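Local coordinates for integron cassette protein (PDB 3FY6) that is of unknown function but, as the product of a mobile Vibrio cholerae gene cassette, folds into an antiparallel sheet backed by helices and pairs with a second copy, at residues 9-17 / 25-33; 70-81 / 105-116. All coordinates share one frame; numbering follows the deposited sequence.

Contact 1 (9-17 / 25-33); sequences MTEVNLNIY and ETYIVELHK
The beta hairpin that begins the five-stranded antiparallel sheet is formed here, with Thr10, Val12, Leu14 and Ile16 set opposite Leu31, Val29, Tyr27 and Glu25 as hydrogen-bonded pairs. Each pair exchanges two backbone bonds, eight in all; Val12 N to Val29 O, at 2.8 Å, is representative. The strands run at 151° to one another. Alternation then sorts the side chains. On the buried face Leu14 CD1 lies 3.7 Å from Val29 CG2, the two branches crossing obliquely, and Phe81 of helix 77-89 packs against both residues. Ile16 CG1 comes within 3.5 Å of Tyr27 CD1, while the phenol oxygen of Tyr27 bonds to Asp69. The opposite face is largely polar, with Ile28 among its side chains. Water 1 joins Asn15 ND2 to Thr26 OG1, accepting from the amide. Farther along, Glu11, its CG anti to the backbone N (chi1 -154°), reaches over Ile28 CG2 and brings OE2 to 3.1 Å from Glu30 OE2, two acceptors whose carboxylate planes are 40° apart. The other oxygen, Glu30 OE1, receives His32 NE2 at 2.8 Å on its anti side, somewhat out of the carboxylate plane, though almost in the plane of the imidazole, and the selenomethionine Met9 lays its CE 3.4 Å from Glu30 CD. The hairpin thus illustrates how one ladder serves two environments: apolar branches turn toward the helices, whereas the polar face gathers like charges that the hydrogen bond from His32 may partly offset, and the closeness of the two carboxylates probably makes proton uptake by one of them easier.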
loop_
_atom_site.group_PDB
_atom_site.type_symbol
_atom_site.label_atom_id
_atom_site.label_comp_id
_atom_site.label_asym_id
_atom_site.label_seq_id
_atom_site.Cartn_x
_atom_site.Cartn_y
_atom_site.Cartn_z
HETATM N N MSE A 9 28.400 -7.501 5.799
HETATM C CA MSE A 9 27.055 -8.070 5.910
HETATM C C MSE A 9 26.408 -7.681 7.238
HETATM O O MSE A 9 27.013 -7.828 8.301
HETATM C CB MSE A 9 27.107 -9.591 5.785
HETATM C CG MSE A 9 25.792 -10.301 6.101
HETATM SE SE MSE A 9 25.536 -10.738 7.990
HETATM C CE MSE A 9 23.748 -11.516 7.910
ATOM N N THR A 10 25.180 -7.175 7.195
ATOM C CA THR A 10 24.517 -6.816 8.444
ATOM C C THR A 10 23.053 -7.209 8.480
ATOM O O THR A 10 22.437 -7.489 7.450
ATOM C CB THR A 10 24.672 -5.320 8.783
ATOM O OG1 THR A 10 23.704 -4.554 8.057
ATOM C CG2 THR A 10 26.061 -4.848 8.414
ATOM N N GLU A 11 22.507 -7.234 9.685
ATOM C CA GLU A 11 21.161 -7.730 9.900
ATOM C C GLU A 11 20.369 -6.675 10.642
ATOM O O GLU A 11 20.837 -6.113 11.623
ATOM C CB GLU A 11 21.214 -9.018 10.713
ATOM C CG GLU A 11 20.037 -9.944 10.504
ATOM C CD GLU A 11 20.310 -11.346 11.030
ATOM O OE1 GLU A 11 20.499 -11.495 12.256
ATOM O OE2 GLU A 11 20.333 -12.298 10.219
ATOM N N VAL A 12 19.169 -6.395 10.157
ATOM C CA VAL A 12 18.299 -5.439 10.810
ATOM C C VAL A 12 17.030 -6.168 11.259
ATOM O O VAL A 12 16.386 -6.840 10.462
ATOM C CB VAL A 12 17.935 -4.293 9.841
ATOM C CG1 VAL A 12 17.130 -3.227 10.557
ATOM C CG2 VAL A 12 19.207 -3.690 9.245
ATOM N N ASN A 13 16.688 -6.056 12.537
ATOM C CA ASN A 13 15.455 -6.645 13.033
ATOM C C ASN A 13 14.373 -5.581 13.104
ATOM O O ASN A 13 14.530 -4.581 13.785
ATOM C CB ASN A 13 15.671 -7.299 14.406
ATOM C CG ASN A 13 16.285 -8.689 14.299
ATOM O OD1 ASN A 13 17.067 -8.966 13.396
ATOM N ND2 ASN A 13 15.913 -9.573 15.216
ATOM N N LEU A 14 13.276 -5.799 12.388
ATOM C CA LEU A 14 12.201 -4.814 12.327
ATOM C C LEU A 14 10.950 -5.340 13.035
ATOM O O LEU A 14 10.654 -6.524 12.976
ATOM C CB LEU A 14 11.888 -4.475 10.865
ATOM C CG LEU A 14 13.031 -3.837 10.069
ATOM C CD1 LEU A 14 12.634 -3.656 8.608
ATOM C CD2 LEU A 14 13.421 -2.497 10.688
ATOM N N ASN A 15 10.214 -4.455 13.699
ATOM C CA ASN A 15 9.075 -4.885 14.499
ATOM C C ASN A 15 7.755 -4.425 13.887
ATOM O O ASN A 15 7.408 -3.243 13.947
ATOM C CB ASN A 15 9.219 -4.370 15.931
ATOM C CG ASN A 15 10.607 -4.638 16.508
ATOM O OD1 ASN A 15 11.308 -3.718 16.920
ATOM N ND2 ASN A 15 11.011 -5.898 16.512
ATOM N N ILE A 16 7.028 -5.362 13.292
ATOM C CA ILE A 16 5.805 -5.020 12.569
ATOM C C ILE A 16 4.562 -5.506 13.315
ATOM O O ILE A 16 4.396 -6.703 13.539
ATOM C CB ILE A 16 5.809 -5.643 11.156
ATOM C CG1 ILE A 16 7.077 -5.225 10.391
ATOM C CG2 ILE A 16 4.536 -5.257 10.392
ATOM C CD1 ILE A 16 7.071 -3.773 9.937
ATOM N N TYR A 17 3.676 -4.586 13.679
ATOM C CA TYR A 17 2.494 -4.976 14.444
ATOM C C TYR A 17 1.501 -5.759 13.600
ATOM O O TYR A 17 1.121 -5.326 12.512
ATOM C CB TYR A 17 1.797 -3.777 15.092
ATOM C CG TYR A 17 0.652 -4.237 15.959
ATOM C CD1 TYR A 17 0.885 -4.713 17.248
ATOM C CD2 TYR A 17 -0.652 -4.258 15.472
ATOM C CE1 TYR A 17 -0.152 -5.177 18.040
ATOM C CE2 TYR A 17 -1.713 -4.720 16.265
ATOM C CZ TYR A 17 -1.447 -5.176 17.544
ATOM O OH TYR A 17 -2.471 -5.628 18.331
ATOM N N GLU A 25 5.469 -8.577 15.093
ATOM C CA GLU A 25 6.216 -9.678 14.497
ATOM C C GLU A 25 7.597 -9.190 14.048
ATOM O O GLU A 25 7.744 -8.072 13.544
ATOM C CB GLU A 25 5.454 -10.259 13.312
ATOM C CG GLU A 25 4.105 -10.863 13.685
ATOM C CD GLU A 25 4.246 -12.212 14.371
ATOM O OE1 GLU A 25 4.709 -13.163 13.711
ATOM O OE2 GLU A 25 3.888 -12.328 15.560
ATOM N N THR A 26 8.608 -10.029 14.237
ATOM C CA THR A 26 9.970 -9.650 13.887
ATOM C C THR A 26 10.245 -10.008 12.433
ATOM O O THR A 26 10.173 -11.169 12.046
ATOM C CB THR A 26 11.010 -10.339 14.807
ATOM O OG1 THR A 26 10.729 -10.026 16.179
ATOM C CG2 THR A 26 12.432 -9.882 14.459
ATOM N N TYR A 27 10.519 -9.000 11.618
ATOM C CA TYR A 27 10.966 -9.248 10.254
ATOM C C TYR A 27 12.469 -9.054 10.234
ATOM O O TYR A 27 12.966 -7.996 10.614
ATOM C CB TYR A 27 10.299 -8.282 9.284
ATOM C CG TYR A 27 8.872 -8.652 8.961
ATOM C CD1 TYR A 27 7.892 -8.640 9.946
ATOM C CD2 TYR A 27 8.504 -9.015 7.668
ATOM C CE1 TYR A 27 6.582 -8.980 9.653
ATOM C CE2 TYR A 27 7.193 -9.358 7.362
ATOM C CZ TYR A 27 6.238 -9.338 8.356
ATOM O OH TYR A 27 4.943 -9.692 8.062
ATOM N N ILE A 28 13.201 -10.078 9.815
ATOM C CA ILE A 28 14.657 -9.994 9.829
ATOM C C ILE A 28 15.177 -9.675 8.436
ATOM O O ILE A 28 14.976 -10.436 7.492
ATOM C CB ILE A 28 15.303 -11.286 10.363
ATOM C CG1 ILE A 28 14.679 -11.669 11.704
ATOM C CG2 ILE A 28 16.813 -11.101 10.532
ATOM C CD1 ILE A 28 15.161 -12.998 12.246
ATOM N N VAL A 29 15.821 -8.524 8.310
ATOM C CA VAL A 29 16.411 -8.119 7.047
ATOM C C VAL A 29 17.904 -8.421 7.043
ATOM O O VAL A 29 18.653 -7.887 7.855
ATOM C CB VAL A 29 16.224 -6.616 6.806
ATOM C CG1 VAL A 29 16.718 -6.244 5.410
ATOM C CG2 VAL A 29 14.757 -6.230 6.969
ATOM N N GLU A 30 18.336 -9.285 6.132
ATOM C CA GLU A 30 19.756 -9.572 5.987
ATOM C C GLU A 30 20.308 -8.838 4.772
ATOM O O GLU A 30 19.892 -9.100 3.642
ATOM C CB GLU A 30 19.997 -11.073 5.825
ATOM C CG GLU A 30 20.201 -11.833 7.112
ATOM C CD GLU A 30 20.938 -13.147 6.892
ATOM O OE1 GLU A 30 21.623 -13.280 5.851
ATOM O OE2 GLU A 30 20.840 -14.042 7.762
ATOM N N LEU A 31 21.244 -7.925 5.005
ATOM C CA LEU A 31 21.861 -7.170 3.918
ATOM C C LEU A 31 23.228 -7.746 3.596
ATOM O O LEU A 31 24.080 -7.846 4.468
ATOM C CB LEU A 31 22.021 -5.700 4.309
ATOM C CG LEU A 31 20.756 -5.008 4.799
ATOM C CD1 LEU A 31 21.061 -3.595 5.243
ATOM C CD2 LEU A 31 19.727 -5.010 3.694
ATOM N N HIS A 32 23.426 -8.123 2.340
ATOM C CA HIS A 32 24.724 -8.548 1.848
ATOM C C HIS A 32 25.023 -7.709 0.622
ATOM O O HIS A 32 24.133 -7.059 0.072
ATOM C CB HIS A 32 24.707 -10.024 1.433
ATOM C CG HIS A 32 24.403 -10.971 2.549
ATOM N ND1 HIS A 32 25.385 -11.672 3.217
ATOM C CD2 HIS A 32 23.227 -11.341 3.109
ATOM C CE1 HIS A 32 24.827 -12.433 4.142
ATOM N NE2 HIS A 32 23.519 -12.251 4.098
ATOM N N LYS A 33 26.275 -7.736 0.188
ATOM C CA LYS A 33 26.695 -7.005 -0.996
ATOM C C LYS A 33 25.915 -7.444 -2.241
ATOM O O LYS A 33 25.461 -6.611 -3.019
ATOM C CB LYS A 33 28.203 -7.182 -1.202
ATOM C CG LYS A 33 28.700 -6.972 -2.627
ATOM C CD LYS A 33 28.763 -5.500 -3.009
ATOM C CE LYS A 33 29.929 -5.242 -3.959
ATOM N NZ LYS A 33 30.100 -6.347 -4.949
HETATM O O HOH W 1 9.248 -7.937 17.009
#

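Contact 2 (70-81 / 105-116); sequences SVYPPEITQNLF and VAQWVNKVTEAK
A proline-rich lead-in to helix 77-89 meets the C-terminal half of helix 95-114, and Pro74 against Trp108 lies at the middle of this buried interface. Pro74 CG sits over one face of the indole, 3.5 Å from the centroid of the six-membered ring and 16° off its normal, a CH-pi contact. Ile76 CG2 comes to the edge of the same ring at Trp108 CH2, and Leu80 CD1 approaches Trp108 CZ3 at 3.8 Å, so three apolar groups fix the indole from different directions. With chi1 at -175°, its CG is anti to the backbone N, which carries the ring from the helix toward Pro74; Trp108 NE1 donates to Val112 O of the second subunit. Val105 fills the next position, its CG1 3.6 Å from Phe81 CE1 and its CG2 facing Leu80. Toward the other end Val71 and Val109 cross at about a right angle, with Val71 CG1 3.7 Å from Val109 CG1. Two waters link polar atoms of the segments: water 3 accepts from Tyr72 N and also bonds to Thr113 OG1, while water 2 donates to Ser70 O and accepts from Lys116, whose NZ also bonds to Phe126 O. The lead-in is itself braced, since Pro74 O takes both Thr77 OG1, at 2.7 Å, and Thr77 N across a type I turn. The arrangement is that of an antiparallel helical hairpin, 77-89 with 95-114, in which the lead-in to the first helix, chiefly Pro74, extends the packing along the second, here at a subunit interface.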
loop_
_atom_site.group_PDB
_atom_site.type_symbol
_atom_site.label_atom_id
_atom_site.label_comp_id
_atom_site.label_asym_id
_atom_site.label_seq_id
_atom_site.Cartn_x
_atom_site.Cartn_y
_atom_site.Cartn_z
ATOM N N SER A 70 -2.104 -10.082 8.354
ATOM C CA SER A 70 -3.173 -9.076 8.327
ATOM C C SER A 70 -2.632 -7.647 8.359
ATOM O O SER A 70 -3.218 -6.764 8.987
ATOM C CB SER A 70 -4.166 -9.287 9.476
ATOM O OG SER A 70 -4.807 -10.546 9.364
ATOM N N VAL A 71 -1.506 -7.433 7.690
ATOM C CA VAL A 71 -0.905 -6.111 7.578
ATOM C C VAL A 71 -0.971 -5.677 6.108
ATOM O O VAL A 71 -0.629 -6.453 5.218
ATOM C CB VAL A 71 0.571 -6.119 8.082
ATOM C CG1 VAL A 71 1.268 -4.806 7.761
ATOM C CG2 VAL A 71 0.625 -6.415 9.585
ATOM N N TYR A 72 -1.422 -4.447 5.868
ATOM C CA TYR A 72 -1.610 -3.924 4.515
ATOM C C TYR A 72 -0.763 -2.677 4.341
ATOM O O TYR A 72 -1.232 -1.562 4.553
ATOM C CB TYR A 72 -3.107 -3.646 4.273
ATOM C CG TYR A 72 -3.914 -4.878 4.596
ATOM C CD1 TYR A 72 -4.099 -5.872 3.643
ATOM C CD2 TYR A 72 -4.402 -5.099 5.881
ATOM C CE1 TYR A 72 -4.795 -7.031 3.946
ATOM C CE2 TYR A 72 -5.100 -6.251 6.193
ATOM C CZ TYR A 72 -5.295 -7.213 5.221
ATOM O OH TYR A 72 -5.986 -8.367 5.523
ATOM N N PRO A 73 0.506 -2.873 3.959
ATOM C CA PRO A 73 1.502 -1.806 3.883
ATOM C C PRO A 73 1.336 -1.054 2.579
ATOM O O PRO A 73 0.768 -1.598 1.637
ATOM C CB PRO A 73 2.833 -2.571 3.839
ATOM C CG PRO A 73 2.473 -4.014 3.518
ATOM C CD PRO A 73 0.992 -4.112 3.335
ATOM N N PRO A 74 1.826 0.186 2.514
ATOM C CA PRO A 74 1.793 0.886 1.226
ATOM C C PRO A 74 2.508 0.035 0.173
ATOM O O PRO A 74 3.446 -0.696 0.499
ATOM C CB PRO A 74 2.571 2.165 1.511
ATOM C CG PRO A 74 2.423 2.366 3.011
ATOM C CD PRO A 74 2.433 0.995 3.585
ATOM N N GLU A 75 2.057 0.103 -1.073
ATOM C CA GLU A 75 2.602 -0.758 -2.118
ATOM C C GLU A 75 4.093 -0.489 -2.390
ATOM O O GLU A 75 4.825 -1.386 -2.794
ATOM C CB GLU A 75 1.772 -0.625 -3.404
ATOM C CG GLU A 75 2.533 -0.923 -4.699
ATOM C CD GLU A 75 2.846 -2.403 -4.888
ATOM O OE1 GLU A 75 2.043 -3.246 -4.430
ATOM O OE2 GLU A 75 3.889 -2.722 -5.505
ATOM N N ILE A 76 4.537 0.743 -2.152
ATOM C CA ILE A 76 5.934 1.118 -2.373
ATOM C C ILE A 76 6.914 0.602 -1.298
ATOM O O ILE A 76 8.126 0.788 -1.415
ATOM C CB ILE A 76 6.074 2.642 -2.437
ATOM C CG1 ILE A 76 7.394 3.031 -3.113
ATOM C CG2 ILE A 76 5.940 3.247 -1.027
ATOM C CD1 ILE A 76 7.575 4.541 -3.286
ATOM N N THR A 77 6.394 -0.036 -0.259
ATOM C CA THR A 77 7.232 -0.488 0.859
ATOM C C THR A 77 8.452 -1.326 0.426
ATOM O O THR A 77 9.564 -1.108 0.892
ATOM C CB THR A 77 6.393 -1.265 1.897
ATOM O OG1 THR A 77 5.337 -0.417 2.370
ATOM C CG2 THR A 77 7.261 -1.701 3.086
ATOM N N GLN A 78 8.241 -2.286 -0.462
ATOM C CA GLN A 78 9.310 -3.172 -0.875
ATOM C C GLN A 78 10.398 -2.379 -1.577
ATOM O O GLN A 78 11.587 -2.633 -1.397
ATOM C CB GLN A 78 8.771 -4.247 -1.811
ATOM C CG GLN A 78 9.826 -5.162 -2.384
ATOM C CD GLN A 78 9.209 -6.402 -3.005
ATOM O OE1 GLN A 78 9.227 -6.580 -4.223
ATOM N NE2 GLN A 78 8.632 -7.248 -2.171
ATOM N N ASN A 79 9.965 -1.409 -2.373
ATOM C CA ASN A 79 10.859 -0.552 -3.120
ATOM C C ASN A 79 11.704 0.288 -2.155
ATOM O O ASN A 79 12.897 0.494 -2.383
ATOM C CB ASN A 79 10.053 0.335 -4.084
ATOM C CG ASN A 79 10.929 1.300 -4.857
ATOM O OD1 ASN A 79 11.096 2.449 -4.463
ATOM N ND2 ASN A 79 11.514 0.830 -5.952
ATOM N N LEU A 80 11.097 0.744 -1.066
ATOM C CA LEU A 80 11.864 1.435 -0.014
ATOM C C LEU A 80 12.956 0.541 0.570
ATOM O O LEU A 80 14.094 0.978 0.735
ATOM C CB LEU A 80 10.961 1.925 1.113
ATOM C CG LEU A 80 9.860 2.923 0.752
ATOM C CD1 LEU A 80 9.388 3.624 2.013
ATOM C CD2 LEU A 80 10.338 3.932 -0.284
ATOM N N PHE A 81 12.624 -0.709 0.890
ATOM C CA PHE A 81 13.654 -1.626 1.381
ATOM C C PHE A 81 14.784 -1.729 0.365
ATOM O O PHE A 81 15.961 -1.704 0.724
ATOM C CB PHE A 81 13.091 -3.020 1.636
ATOM C CG PHE A 81 12.358 -3.159 2.943
ATOM C CD1 PHE A 81 11.292 -2.329 3.258
ATOM C CD2 PHE A 81 12.710 -4.156 3.837
ATOM C CE1 PHE A 81 10.599 -2.483 4.457
ATOM C CE2 PHE A 81 12.028 -4.317 5.033
ATOM C CZ PHE A 81 10.971 -3.477 5.344
ATOM N N VAL A 105 10.766 2.929 8.086
ATOM C CA VAL A 105 9.793 2.305 7.199
ATOM C C VAL A 105 8.847 1.405 8.005
ATOM O O VAL A 105 7.633 1.408 7.789
ATOM C CB VAL A 105 10.451 1.496 6.086
ATOM C CG1 VAL A 105 9.379 0.830 5.238
ATOM C CG2 VAL A 105 11.319 2.402 5.222
ATOM N N ALA A 106 9.403 0.646 8.949
ATOM C CA ALA A 106 8.575 -0.200 9.806
ATOM C C ALA A 106 7.602 0.659 10.592
ATOM O O ALA A 106 6.426 0.318 10.724
ATOM C CB ALA A 106 9.444 -1.043 10.761
ATOM N N GLN A 107 8.098 1.782 11.103
ATOM C CA GLN A 107 7.277 2.713 11.862
ATOM C C GLN A 107 6.102 3.226 11.027
ATOM O O GLN A 107 4.975 3.359 11.526
ATOM C CB GLN A 107 8.137 3.881 12.349
ATOM C CG GLN A 107 7.397 4.982 13.089
ATOM C CD GLN A 107 8.308 6.151 13.414
ATOM O OE1 GLN A 107 9.506 5.972 13.628
ATOM N NE2 GLN A 107 7.747 7.355 13.440
ATOM N N TRP A 108 6.373 3.517 9.756
ATOM C CA TRP A 108 5.333 3.949 8.829
ATOM C C TRP A 108 4.273 2.854 8.653
ATOM O O TRP A 108 3.068 3.102 8.749
ATOM C CB TRP A 108 5.956 4.275 7.471
ATOM C CG TRP A 108 4.990 4.854 6.466
ATOM C CD1 TRP A 108 3.907 5.639 6.727
ATOM C CD2 TRP A 108 5.072 4.744 5.040
ATOM N NE1 TRP A 108 3.298 6.015 5.549
ATOM C CE2 TRP A 108 3.990 5.473 4.499
ATOM C CE3 TRP A 108 5.943 4.087 4.168
ATOM C CZ2 TRP A 108 3.758 5.556 3.133
ATOM C CZ3 TRP A 108 5.714 4.177 2.805
ATOM C CH2 TRP A 108 4.639 4.912 2.302
ATOM N N VAL A 109 4.728 1.640 8.378
ATOM C CA VAL A 109 3.814 0.518 8.252
ATOM C C VAL A 109 2.948 0.408 9.510
ATOM O O VAL A 109 1.735 0.225 9.413
ATOM C CB VAL A 109 4.564 -0.793 7.977
ATOM C CG1 VAL A 109 3.612 -1.989 8.046
ATOM C CG2 VAL A 109 5.250 -0.727 6.610
ATOM N N ASN A 110 3.553 0.540 10.689
ATOM C CA ASN A 110 2.765 0.438 11.913
ATOM C C ASN A 110 1.699 1.537 11.996
ATOM O O ASN A 110 0.574 1.291 12.417
ATOM C CB ASN A 110 3.658 0.392 13.170
ATOM C CG ASN A 110 4.492 -0.890 13.253
ATOM O OD1 ASN A 110 5.610 -0.891 13.785
ATOM N ND2 ASN A 110 3.966 -1.978 12.687
ATOM N N LYS A 111 2.036 2.744 11.559
ATOM C CA LYS A 111 1.058 3.829 11.568
ATOM C C LYS A 111 -0.115 3.554 10.613
ATOM O O LYS A 111 -1.261 3.882 10.907
ATOM C CB LYS A 111 1.725 5.164 11.221
ATOM C CG LYS A 111 2.559 5.747 12.360
ATOM C CD LYS A 111 3.181 7.070 11.929
ATOM C CE LYS A 111 4.311 7.517 12.852
ATOM N NZ LYS A 111 5.040 8.695 12.282
ATOM N N VAL A 112 0.194 2.965 9.466
ATOM C CA VAL A 112 -0.814 2.597 8.480
ATOM C C VAL A 112 -1.807 1.607 9.090
ATOM O O VAL A 112 -3.024 1.796 9.020
ATOM C CB VAL A 112 -0.139 1.985 7.242
ATOM C CG1 VAL A 112 -1.190 1.448 6.245
ATOM C CG2 VAL A 112 0.755 3.040 6.572
ATOM N N THR A 113 -1.269 0.563 9.712
ATOM C CA THR A 113 -2.073 -0.467 10.356
ATOM C C THR A 113 -2.981 0.143 11.420
ATOM O O THR A 113 -4.183 -0.123 11.461
ATOM C CB THR A 113 -1.157 -1.522 11.003
ATOM O OG1 THR A 113 -0.391 -2.164 9.975
ATOM C CG2 THR A 113 -1.984 -2.574 11.778
ATOM N N GLU A 114 -2.391 0.980 12.267
ATOM C CA GLU A 114 -3.111 1.647 13.343
ATOM C C GLU A 114 -4.248 2.522 12.802
ATOM O O GLU A 114 -5.301 2.640 13.428
ATOM C CB GLU A 114 -2.133 2.482 14.186
ATOM C CG GLU A 114 -2.785 3.386 15.222
ATOM C CD GLU A 114 -1.789 4.345 15.883
ATOM O OE1 GLU A 114 -0.801 4.754 15.226
ATOM O OE2 GLU A 114 -2.000 4.694 17.067
ATOM N N ALA A 115 -4.039 3.119 11.635
ATOM C CA ALA A 115 -5.024 4.026 11.058
ATOM C C ALA A 115 -6.029 3.342 10.126
ATOM O O ALA A 115 -6.878 3.999 9.547
ATOM C CB ALA A 115 -4.314 5.171 10.319
ATOM N N LYS A 116 -5.924 2.031 9.963
ATOM C CA LYS A 116 -6.833 1.309 9.077
ATOM C C LYS A 116 -8.302 1.592 9.424
ATOM O O LYS A 116 -8.661 1.645 10.588
ATOM C CB LYS A 116 -6.557 -0.190 9.168
ATOM C CG LYS A 116 -7.236 -1.033 8.104
ATOM C CD LYS A 116 -6.834 -2.503 8.225
ATOM C CE LYS A 116 -7.474 -3.160 9.439
ATOM N NZ LYS A 116 -7.027 -4.575 9.618
HETATM O O HOH W 2 -4.060 -4.247 9.318
HETATM O O HOH W 3 -2.079 -2.596 7.888
#

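Overall arrangement
Contacts 1 and 2 follow one another along the chain and lie on opposite sides of its centre, with their own centres about 15 Å apart. The first builds one edge of the sheet; the second joins the helical layer that covers it. They meet directly where Tyr17 O comes within 3.2 Å of Val71 CG2. Phe81 serves both, packing on Val105 within the helical contact and on Leu14 and Val29 of the hairpin, while Ile16 touches Ala106. The second subunit reaches 70-81 / 105-116 but leaves 9-17 / 25-33 untouched, so the pair exemplifies a division of labour between hairpin formation within the chain and helical packing shared with dimerisation.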